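Local coordinates for putative aldolase (Bacteroides vulgatus ATCC 8482, PDB 3DXI), which is a putative aldolase of unassigned function whose N-terminal domain folds as a TIM barrel of the HMGL-like family, at residues D39-G44 / K74-M79. Residues are numbered along the deposited sequence; the frame is centred on the assembly and turned at random.
Sequences DYLEVG and KKIAIM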
loop_
_atom_site.group_PDB
_atom_site.type_symbol
_atom_site.label_atom_id
_atom_site.label_comp_id
_atom_site.label_asym_id
_atom_site.label_seq_id
_atom_site.Cartn_x
_atom_site.Cartn_y
_atom_site.Cartn_z
ATOM N N ASP A 39 -21.839 -5.954 2.744
ATOM C CA ASP A 39 -23.093 -6.432 2.178
ATOM C C ASP A 39 -23.138 -7.846 1.618
ATOM O O ASP A 39 -24.154 -8.530 1.739
ATOM C CB ASP A 39 -23.526 -5.448 1.099
ATOM C CG ASP A 39 -23.476 -4.018 1.588
ATOM O OD1 ASP A 39 -24.369 -3.637 2.368
ATOM O OD2 ASP A 39 -22.533 -3.289 1.216
ATOM N N TYR A 40 -22.048 -8.260 0.985
ATOM C CA TYR A 40 -21.944 -9.580 0.377
ATOM C C TYR A 40 -20.743 -10.342 0.904
ATOM O O TYR A 40 -19.689 -9.761 1.173
ATOM C CB TYR A 40 -21.798 -9.454 -1.141
ATOM C CG TYR A 40 -23.092 -9.245 -1.883
ATOM C CD1 TYR A 40 -23.681 -10.288 -2.593
ATOM C CD2 TYR A 40 -23.725 -8.003 -1.885
ATOM C CE1 TYR A 40 -24.868 -10.101 -3.294
ATOM C CE2 TYR A 40 -24.914 -7.806 -2.579
ATOM C CZ TYR A 40 -25.479 -8.861 -3.282
ATOM O OH TYR A 40 -26.660 -8.681 -3.957
ATOM N N LEU A 41 -20.913 -11.653 1.035
ATOM C CA LEU A 41 -19.852 -12.526 1.501
ATOM C C LEU A 41 -19.736 -13.686 0.516
ATOM O O LEU A 41 -20.662 -14.483 0.387
ATOM C CB LEU A 41 -20.173 -13.085 2.891
ATOM C CG LEU A 41 -20.604 -12.137 4.014
ATOM C CD1 LEU A 41 -20.851 -12.949 5.275
ATOM C CD2 LEU A 41 -19.532 -11.084 4.261
ATOM N N GLU A 42 -18.614 -13.761 -0.194
ATOM C CA GLU A 42 -18.386 -14.853 -1.133
ATOM C C GLU A 42 -17.560 -15.837 -0.323
ATOM O O GLU A 42 -16.357 -15.652 -0.133
ATOM C CB GLU A 42 -17.607 -14.363 -2.343
ATOM C CG GLU A 42 -17.401 -15.417 -3.395
ATOM C CD GLU A 42 -16.799 -14.831 -4.639
ATOM O OE1 GLU A 42 -15.710 -14.228 -4.529
ATOM O OE2 GLU A 42 -17.414 -14.965 -5.719
ATOM N N VAL A 43 -18.225 -16.886 0.148
ATOM C CA VAL A 43 -17.619 -17.875 1.025
ATOM C C VAL A 43 -16.848 -19.033 0.407
ATOM O O VAL A 43 -16.139 -19.754 1.120
ATOM C CB VAL A 43 -18.693 -18.452 1.963
ATOM C CG1 VAL A 43 -19.358 -17.312 2.746
ATOM C CG2 VAL A 43 -19.733 -19.214 1.150
ATOM N N GLY A 44 -16.980 -19.231 -0.899
ATOM C CA GLY A 44 -16.258 -20.328 -1.516
ATOM C C GLY A 44 -16.677 -20.676 -2.925
ATOM O O GLY A 44 -17.448 -19.957 -3.561
ATOM N N LYS A 74 -26.301 -11.303 6.082
ATOM C CA LYS A 74 -25.911 -10.678 4.818
ATOM C C LYS A 74 -26.153 -11.586 3.617
ATOM O O LYS A 74 -26.561 -12.735 3.771
ATOM C CB LYS A 74 -24.437 -10.274 4.879
ATOM C CG LYS A 74 -24.093 -9.448 6.114
ATOM C CD LYS A 74 -24.969 -8.198 6.212
ATOM C CE LYS A 74 -24.574 -7.318 7.389
ATOM N NZ LYS A 74 -23.146 -6.866 7.321
ATOM N N LYS A 75 -25.923 -11.065 2.417
ATOM C CA LYS A 75 -26.112 -11.869 1.219
ATOM C C LYS A 75 -24.912 -12.794 1.028
ATOM O O LYS A 75 -23.772 -12.424 1.319
ATOM C CB LYS A 75 -26.322 -10.970 -0.004
ATOM C CG LYS A 75 -27.731 -10.358 -0.055
ATOM C CD LYS A 75 -27.960 -9.566 -1.320
ATOM C CE LYS A 75 -29.424 -9.208 -1.498
ATOM N NZ LYS A 75 -29.677 -8.576 -2.826
ATOM N N ILE A 76 -25.177 -14.005 0.553
ATOM C CA ILE A 76 -24.130 -15.000 0.364
ATOM C C ILE A 76 -23.897 -15.324 -1.108
ATOM O O ILE A 76 -24.841 -15.439 -1.895
ATOM C CB ILE A 76 -24.489 -16.313 1.104
ATOM C CG1 ILE A 76 -24.697 -16.038 2.594
ATOM C CG2 ILE A 76 -23.390 -17.349 0.904
ATOM C CD1 ILE A 76 -23.449 -15.592 3.313
ATOM N N ALA A 77 -22.632 -15.477 -1.471
ATOM C CA ALA A 77 -22.277 -15.805 -2.838
ATOM C C ALA A 77 -21.238 -16.916 -2.869
ATOM O O ALA A 77 -20.509 -17.130 -1.898
ATOM C CB ALA A 77 -21.722 -14.571 -3.543
ATOM N N ILE A 78 -21.200 -17.637 -3.984
ATOM C CA ILE A 78 -20.196 -18.667 -4.200
ATOM C C ILE A 78 -19.707 -18.383 -5.619
ATOM O O ILE A 78 -20.379 -17.685 -6.387
ATOM C CB ILE A 78 -20.761 -20.124 -4.099
ATOM C CG1 ILE A 78 -21.753 -20.405 -5.228
ATOM C CG2 ILE A 78 -21.368 -20.354 -2.714
ATOM C CD1 ILE A 78 -21.095 -20.883 -6.510
HETATM N N MSE A 79 -18.543 -18.910 -5.970
HETATM C CA MSE A 79 -17.998 -18.675 -7.296
HETATM C C MSE A 79 -17.844 -19.955 -8.104
HETATM O O MSE A 79 -17.627 -21.034 -7.548
HETATM C CB MSE A 79 -16.642 -17.967 -7.172
HETATM C CG MSE A 79 -15.876 -17.833 -8.475
HETATM SE SE MSE A 79 -14.316 -16.696 -8.305
HETATM C CE MSE A 79 -15.194 -14.992 -8.608
HETATM O O HOH W 1 -24.505 -4.933 5.222
#
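The pairing of strands 40-44 and 75-79, second and third in the eight-stranded parallel barrel, shows how a TIM barrel sorts its side chains between interior and helical coat. Y40 faces K75 and E42 faces A77 on the interior side, while L41 and I76 point outward to the helical layer, L41 meeting Y29 and M33 of helix 23-34. The backbones alternate in parallel fashion: K75 N donates to D39 O, L41 N to K75 O (3.0 Å), A77 N to L41 O (2.9 Å) and V43 N to A77 O. Beyond E42 the register of strand 40-44 shifts, so that G44 rather than V43 comes opposite I78; G44, which has no side chain, takes up unusual backbone angles (phi 167°, psi -170°), and M79 N still reaches G44 O at 2.8 Å. Inside the barrel, K75 runs alongside Y40. Its CB rests over one ring face, 3.8 Å from the centroid, in a CH-pi contact, and its extended chain carries NZ to Y40 OH (3.2 Å). Both polar ends then converge on E129, which forms a salt bridge with K75 and a hydrogen bond with Y40, while F214 meets the tyrosine ring edge to face. Farther along, the CG of E42 stands anti to the backbone N (chi1 -177°), and from there the extended chain runs across to the selenomethionine M79, bringing OE2 within 3.4 Å of CB; OE1 forms salt bridges with R11 and R105. On the outer side, I76 CD1 packs on L41 CB (4.1 Å), and its CG2 meets V43 CG2. The polar groups of Y40, E42 and K75 thus lie on the inner face, with aliphatic side chains beneath the helices. The two parallel strands themselves, joined by the crossover through helix 62-71, form a beta-alpha-beta unit typical of the TIM-barrel fold.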